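PDB 2O0M: transcriptional regulator, SorC family, which probably acts as a sugar-responsive, DNA-binding transcriptional regulator, its effector domain thought to recognise a carbohydrate ligand. Local coordinates for residues Asn218-Leu221 with Gln222-Ser225; Ala246-Met249 with Ala250-Lys254. All coordinates share one frame; numbering follows the deposited sequence.

Interaction 1 (Asn218-Leu221 with Gln222-Ser225); sequences NSLL and QEPS
Two backbone hydrogen bonds tie S219 and L220 to the residues that follow them. The amide N of Q222 reaches O of S219 at 3.2 Å, and the amide N of E223 reaches O of L220 at 3.0 Å. Both join residues three apart, and in both the donor stands well above the carbonyl plane, with N-H...O angles of 141° and 152°. These i to i+3 bonds are 3-10-like in spacing.

A water carries the next polar link. It donates to O of N218 at 2.6 Å and accepts from NE2 of Q222 at 2.8 Å, bridging residues four apart, where a regular helix would have a direct bond. Q222 suits this surface place because its chain is flexible and its amide can donate: with chi2 at -60° it folds back over the turn, laying CG 3.6 Å from O of N218 and bringing NE2 to the water. The hydroxyl of S219 turns to the preceding turn, bonding to O of E215.

Carbon contacts are lighter. E223 places its CB 3.3 Å from O of L220 and its CG 3.6 Å from O of S219, so its methylenes lie beside the two carbonyls already used by the amides. L220 and L221 direct their branches elsewhere, L220 to V208, P209 and I226, L221 to L230, giving the exposed turn a nonpolar inner side.

P224, whose amide has no hydrogen to give, opens helix 224-234. O of L221 receives NE2 of Q227 from its first turn. Such a short connection is a turn joining two consecutive surface helices, with E223 as N-cap of the second, here within the putative sugar-binding domain.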
ATOM      1  N   ASN A 218     -13.487 -20.119  -5.874  1.00 25.39           N
ATOM      2  CA  ASN A 218     -13.095 -21.534  -5.876  1.00 24.79           C
ATOM      3  C   ASN A 218     -12.496 -21.983  -7.184  1.00 24.45           C
ATOM      4  O   ASN A 218     -11.543 -22.765  -7.208  1.00 23.82           O
ATOM      5  CB  ASN A 218     -14.305 -22.430  -5.608  1.00 24.52           C
ATOM      6  CG  ASN A 218     -14.663 -22.502  -4.156  1.00 23.76           C
ATOM      7  OD1 ASN A 218     -13.988 -21.928  -3.300  1.00 22.35           O
ATOM      8  ND2 ASN A 218     -15.731 -23.228  -3.862  1.00 21.30           N
ATOM      9  N   SER A 219     -13.085 -21.496  -8.274  1.00 23.97           N
ATOM     10  CA  SER A 219     -12.665 -21.883  -9.604  1.00 23.99           C
ATOM     11  C   SER A 219     -11.271 -21.355  -9.890  1.00 23.19           C
ATOM     12  O   SER A 219     -10.394 -22.089 -10.352  1.00 23.06           O
ATOM     13  CB  SER A 219     -13.650 -21.340 -10.643  1.00 23.86           C
ATOM     14  OG  SER A 219     -14.981 -21.659 -10.277  1.00 26.07           O
ATOM     15  N   LEU A 220     -11.082 -20.071  -9.615  1.00 23.34           N
ATOM     16  CA  LEU A 220      -9.803 -19.404  -9.870  1.00 23.14           C
ATOM     17  C   LEU A 220      -8.663 -19.978  -9.026  1.00 23.31           C
ATOM     18  O   LEU A 220      -7.527 -20.048  -9.480  1.00 23.21           O
ATOM     19  CB  LEU A 220      -9.930 -17.891  -9.661  1.00 23.05           C
ATOM     20  CG  LEU A 220     -10.736 -17.122 -10.722  1.00 22.53           C
ATOM     21  CD1 LEU A 220     -10.844 -15.652 -10.362  1.00 23.32           C
ATOM     22  CD2 LEU A 220     -10.129 -17.283 -12.113  1.00 21.51           C
ATOM     23  N   LEU A 221      -8.964 -20.442  -7.818  1.00 23.67           N
ATOM     24  CA  LEU A 221      -7.925 -21.041  -6.975  1.00 23.81           C
ATOM     25  C   LEU A 221      -7.344 -22.347  -7.497  1.00 24.04           C
ATOM     26  O   LEU A 221      -6.228 -22.714  -7.120  1.00 24.39           O
ATOM     27  CB  LEU A 221      -8.438 -21.268  -5.560  1.00 23.95           C
ATOM     28  CG  LEU A 221      -8.594 -20.007  -4.732  1.00 24.59           C
ATOM     29  CD1 LEU A 221      -9.084 -20.418  -3.378  1.00 25.09           C
ATOM     30  CD2 LEU A 221      -7.283 -19.254  -4.611  1.00 25.19           C
ATOM     31  N   GLN A 222      -8.097 -23.052  -8.337  1.00 23.78           N
ATOM     32  CA  GLN A 222      -7.608 -24.276  -8.963  1.00 23.93           C
ATOM     33  C   GLN A 222      -6.879 -24.006 -10.274  1.00 23.70           C
ATOM     34  O   GLN A 222      -6.343 -24.929 -10.884  1.00 24.02           O
ATOM     35  CB  GLN A 222      -8.767 -25.247  -9.206  1.00 24.49           C
ATOM     36  CG  GLN A 222      -9.535 -25.610  -7.943  1.00 25.87           C
ATOM     37  CD  GLN A 222      -8.651 -26.270  -6.898  1.00 27.92           C
ATOM     38  OE1 GLN A 222      -7.957 -27.248  -7.190  1.00 29.47           O
ATOM     39  NE2 GLN A 222      -8.666 -25.737  -5.676  1.00 28.17           N
ATOM     40  N   GLU A 223      -6.859 -22.747 -10.709  1.00 22.82           N
ATOM     41  CA  GLU A 223      -6.169 -22.394 -11.941  1.00 22.47           C
ATOM     42  C   GLU A 223      -4.670 -22.282 -11.687  1.00 22.13           C
ATOM     43  O   GLU A 223      -4.252 -21.495 -10.832  1.00 21.05           O
ATOM     44  CB  GLU A 223      -6.723 -21.083 -12.505  1.00 22.18           C
ATOM     45  CG  GLU A 223      -8.154 -21.176 -13.031  1.00 21.91           C
ATOM     46  CD  GLU A 223      -8.273 -22.017 -14.305  1.00 21.79           C
ATOM     47  OE1 GLU A 223      -7.235 -22.369 -14.906  1.00 23.18           O
ATOM     48  OE2 GLU A 223      -9.411 -22.314 -14.721  1.00 21.93           O
ATOM     49  N   PRO A 224      -3.848 -23.069 -12.414  1.00 21.88           N
ATOM     50  CA  PRO A 224      -2.402 -22.940 -12.252  1.00 21.99           C
ATOM     51  C   PRO A 224      -1.881 -21.517 -12.447  1.00 21.48           C
ATOM     52  O   PRO A 224      -0.934 -21.121 -11.773  1.00 21.31           O
ATOM     53  CB  PRO A 224      -1.844 -23.864 -13.339  1.00 22.51           C
ATOM     54  CG  PRO A 224      -2.890 -24.881 -13.516  1.00 22.26           C
ATOM     55  CD  PRO A 224      -4.182 -24.135 -13.380  1.00 22.26           C
ATOM     56  N   SER A 225      -2.497 -20.767 -13.357  1.00 21.11           N
ATOM     57  CA  SER A 225      -2.078 -19.383 -13.633  1.00 20.69           C
ATOM     58  C   SER A 225      -2.330 -18.467 -12.435  1.00 20.48           C
ATOM     59  O   SER A 225      -1.504 -17.625 -12.105  1.00 20.16           O
ATOM     60  CB  SER A 225      -2.811 -18.824 -14.863  1.00 20.85           C
ATOM     61  OG  SER A 225      -4.209 -18.755 -14.650  1.00 20.44           O
TER
HETATM   62  O   HOH W   1     -10.974 -24.172  -5.117  1.00 37.48           O

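Interaction 2 (Ala246-Met249 with Ala250-Lys254); sequences ALHM and AARRK. With PO4 (phosphate ion), chain B.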
ATOM      1  N   ALA A 246     -10.701   4.928   6.729  1.00 11.14           N
ATOM      2  CA  ALA A 246     -11.499   3.691   6.730  1.00 11.08           C
ATOM      3  C   ALA A 246     -12.880   3.805   6.081  1.00 11.29           C
ATOM      4  O   ALA A 246     -13.207   3.036   5.187  1.00 10.65           O
ATOM      5  CB  ALA A 246     -11.636   3.156   8.136  1.00 11.61           C
ATOM      6  N   LEU A 247     -13.703   4.736   6.550  1.00 11.60           N
ATOM      7  CA  LEU A 247     -15.070   4.824   6.026  1.00 12.49           C
ATOM      8  C   LEU A 247     -15.095   5.263   4.568  1.00 12.79           C
ATOM      9  O   LEU A 247     -15.910   4.775   3.779  1.00 13.76           O
ATOM     10  CB  LEU A 247     -15.951   5.711   6.911  1.00 12.03           C
ATOM     11  CG  LEU A 247     -16.096   5.173   8.344  1.00 12.50           C
ATOM     12  CD1 LEU A 247     -17.129   5.989   9.104  1.00 13.90           C
ATOM     13  CD2 LEU A 247     -16.505   3.693   8.378  1.00 12.70           C
ATOM     14  N   HIS A 248     -14.194   6.176   4.209  1.00 14.11           N
ATOM     15  CA  HIS A 248     -14.025   6.595   2.821  1.00 14.69           C
ATOM     16  C   HIS A 248     -13.676   5.403   1.927  1.00 14.38           C
ATOM     17  O   HIS A 248     -14.240   5.256   0.841  1.00 13.75           O
ATOM     18  CB  HIS A 248     -12.937   7.671   2.727  1.00 15.85           C
ATOM     19  CG  HIS A 248     -12.954   8.443   1.443  1.00 18.52           C
ATOM     20  ND1 HIS A 248     -12.085   8.182   0.405  1.00 21.00           N
ATOM     21  CD2 HIS A 248     -13.717   9.487   1.040  1.00 20.58           C
ATOM     22  CE1 HIS A 248     -12.327   9.017  -0.590  1.00 20.32           C
ATOM     23  NE2 HIS A 248     -13.309   9.823  -0.229  1.00 21.94           N
HETATM   24  N   MSE A 249     -12.771   4.536   2.394  1.00 14.00           N
HETATM   25  CA  MSE A 249     -12.411   3.317   1.659  1.00 14.39           C
HETATM   26  C   MSE A 249     -13.603   2.403   1.492  1.00 13.21           C
HETATM   27  O   MSE A 249     -13.841   1.886   0.412  1.00 12.82           O
HETATM   28  CB  MSE A 249     -11.301   2.505   2.365  1.00 15.21           C
HETATM   29  CG  MSE A 249      -9.929   3.104   2.373  1.00 17.53           C
HETATM   30 SE   MSE A 249      -9.152   3.438   0.615  1.00 25.61          SE
HETATM   31  CE  MSE A 249     -10.015   2.321  -0.334  1.00 23.06           C
ATOM     32  N   ALA A 250     -14.357   2.203   2.567  1.00 12.56           N
ATOM     33  CA  ALA A 250     -15.510   1.316   2.527  1.00 12.56           C
ATOM     34  C   ALA A 250     -16.555   1.775   1.510  1.00 12.16           C
ATOM     35  O   ALA A 250     -17.123   0.963   0.780  1.00 12.45           O
ATOM     36  CB  ALA A 250     -16.130   1.187   3.922  1.00 12.74           C
ATOM     37  N   ALA A 251     -16.801   3.080   1.455  1.00 11.33           N
ATOM     38  CA  ALA A 251     -17.739   3.635   0.487  1.00 11.75           C
ATOM     39  C   ALA A 251     -17.204   3.546  -0.944  1.00 11.52           C
ATOM     40  O   ALA A 251     -17.926   3.142  -1.866  1.00 11.54           O
ATOM     41  CB  ALA A 251     -18.045   5.077   0.831  1.00 12.30           C
ATOM     42  N   ARG A 252     -15.944   3.925  -1.134  1.00 11.22           N
ATOM     43  CA  ARG A 252     -15.373   3.931  -2.481  1.00 10.75           C
ATOM     44  C   ARG A 252     -15.364   2.532  -3.096  1.00 10.51           C
ATOM     45  O   ARG A 252     -15.631   2.363  -4.299  1.00 10.22           O
ATOM     46  CB  ARG A 252     -13.957   4.497  -2.489  1.00 10.62           C
ATOM     47  CG  ARG A 252     -13.440   4.721  -3.880  1.00 11.42           C
ATOM     48  CD  ARG A 252     -12.145   5.495  -3.861  1.00 10.57           C
ATOM     49  NE  ARG A 252     -11.019   4.654  -3.473  1.00 10.61           N
ATOM     50  CZ  ARG A 252      -9.845   5.120  -3.057  1.00 10.20           C
ATOM     51  NH1 ARG A 252      -9.625   6.439  -2.942  1.00 11.06           N
ATOM     52  NH2 ARG A 252      -8.881   4.273  -2.754  1.00 11.75           N
ATOM     53  N   ARG A 253     -15.021   1.554  -2.262  1.00 10.03           N
ATOM     54  CA  ARG A 253     -14.951   0.140  -2.662  1.00 10.25           C
ATOM     55  C   ARG A 253     -16.307  -0.558  -2.709  1.00 10.55           C
ATOM     56  O   ARG A 253     -16.381  -1.764  -2.963  1.00  9.85           O
ATOM     57  CB  ARG A 253     -14.018  -0.614  -1.713  1.00 10.07           C
ATOM     58  CG  ARG A 253     -12.551  -0.170  -1.837  1.00  9.83           C
ATOM     59  CD  ARG A 253     -11.730  -0.800  -0.732  1.00  9.84           C
ATOM     60  NE  ARG A 253     -10.301  -0.475  -0.788  1.00  8.84           N
ATOM     61  CZ  ARG A 253      -9.423  -0.945   0.094  1.00  8.81           C
ATOM     62  NH1 ARG A 253      -9.842  -1.746   1.071  1.00 10.63           N
ATOM     63  NH2 ARG A 253      -8.136  -0.624  -0.005  1.00 11.07           N
ATOM     64  N   LYS A 254     -17.374   0.196  -2.459  1.00 11.05           N
ATOM     65  CA  LYS A 254     -18.742  -0.320  -2.543  1.00 12.11           C
ATOM     66  C   LYS A 254     -18.939  -1.561  -1.667  1.00 12.01           C
ATOM     67  O   LYS A 254     -19.503  -2.586  -2.097  1.00 11.56           O
ATOM     68  CB  LYS A 254     -19.132  -0.581  -4.005  1.00 12.53           C
ATOM     69  CG  LYS A 254     -18.965   0.650  -4.881  1.00 14.11           C
ATOM     70  CD  LYS A 254     -19.510   0.455  -6.285  1.00 15.76           C
ATOM     71  CE  LYS A 254     -19.246   1.681  -7.146  1.00 18.77           C
ATOM     72  NZ  LYS A 254     -19.817   2.943  -6.578  1.00 23.07           N
TER
HETATM   73  P   PO4 B 401      -6.117   6.592  -1.134  1.00 17.36           P
HETATM   74  O1  PO4 B 401      -6.367   7.068   0.250  1.00 19.86           O
HETATM   75  O2  PO4 B 401      -4.740   6.884  -1.600  1.00 17.99           O
HETATM   76  O3  PO4 B 401      -6.477   5.143  -1.236  1.00 22.36           O
HETATM   77  O4  PO4 B 401      -7.089   7.268  -2.052  1.00 21.83           O
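Torsions chi1 (-70°) and chi2 (-60°) of the selenomethionine M249 set SE beside R252, whose CG stands opposite its own backbone N (chi1 -171°) and whose chain then kinks at chi3. The two side chains run alongside each other in the same direction, with SE of M249 3.5 Å from NH2 of R252. Selenomethionine stands in for methionine here, and the long, unbranched methionine side chain lines the arginine without competing for its N-H groups.

Those groups grip a phosphate ion, probably from the crystallisation liquor, by the guanidinium edge: NH1 of R252 bonds to O4 at 2.8 Å, almost straight, and NH2 of R252 to O3 at 3.0 Å. The phosphorus lies in the guanidinium plane, whose orientation toward the anion the two bonds set. T153 and K312 also bond to the anion, and E182 pairs with NE of R252, probably fixing its rotation. An anion pocket here is consistent with recognition of a phosphorylated sugar, as in related SorC-family effector domains.

R253 is extended from CG to NE; its guanidinium meets both E182 and E271, which would offset its buried charge. Regular bonds between residues four apart join 246-249 to 250-253, among them N of R253 to O of M249 at 2.9 Å. Small A250 lets helix 257-265 pack close through M260 and L263, while K254, with positive phi, ends the helix in a Schellman motif.

How the interactions relate
Interaction 1 comes first along the chain and closes before interaction 2 opens; helix 224-234 and strand 238-245 lie between them. Their centres are about 28 Å apart and their nearest atoms about 17 Å, so they do not touch. Both belong to the putative sugar-binding domain. Interaction 1 sits at the periphery, its centre about 25 Å from the centre of the chain, where helix 214-221 gives way to helix 224-234. The centre of interaction 2 lies about 15 Å from that of the chain, on helix 246-252, directly after strand 238-245 of the mixed sheet. One is thus a surface corner between helices, the other a partly buried helix that presents an anion-binding side chain.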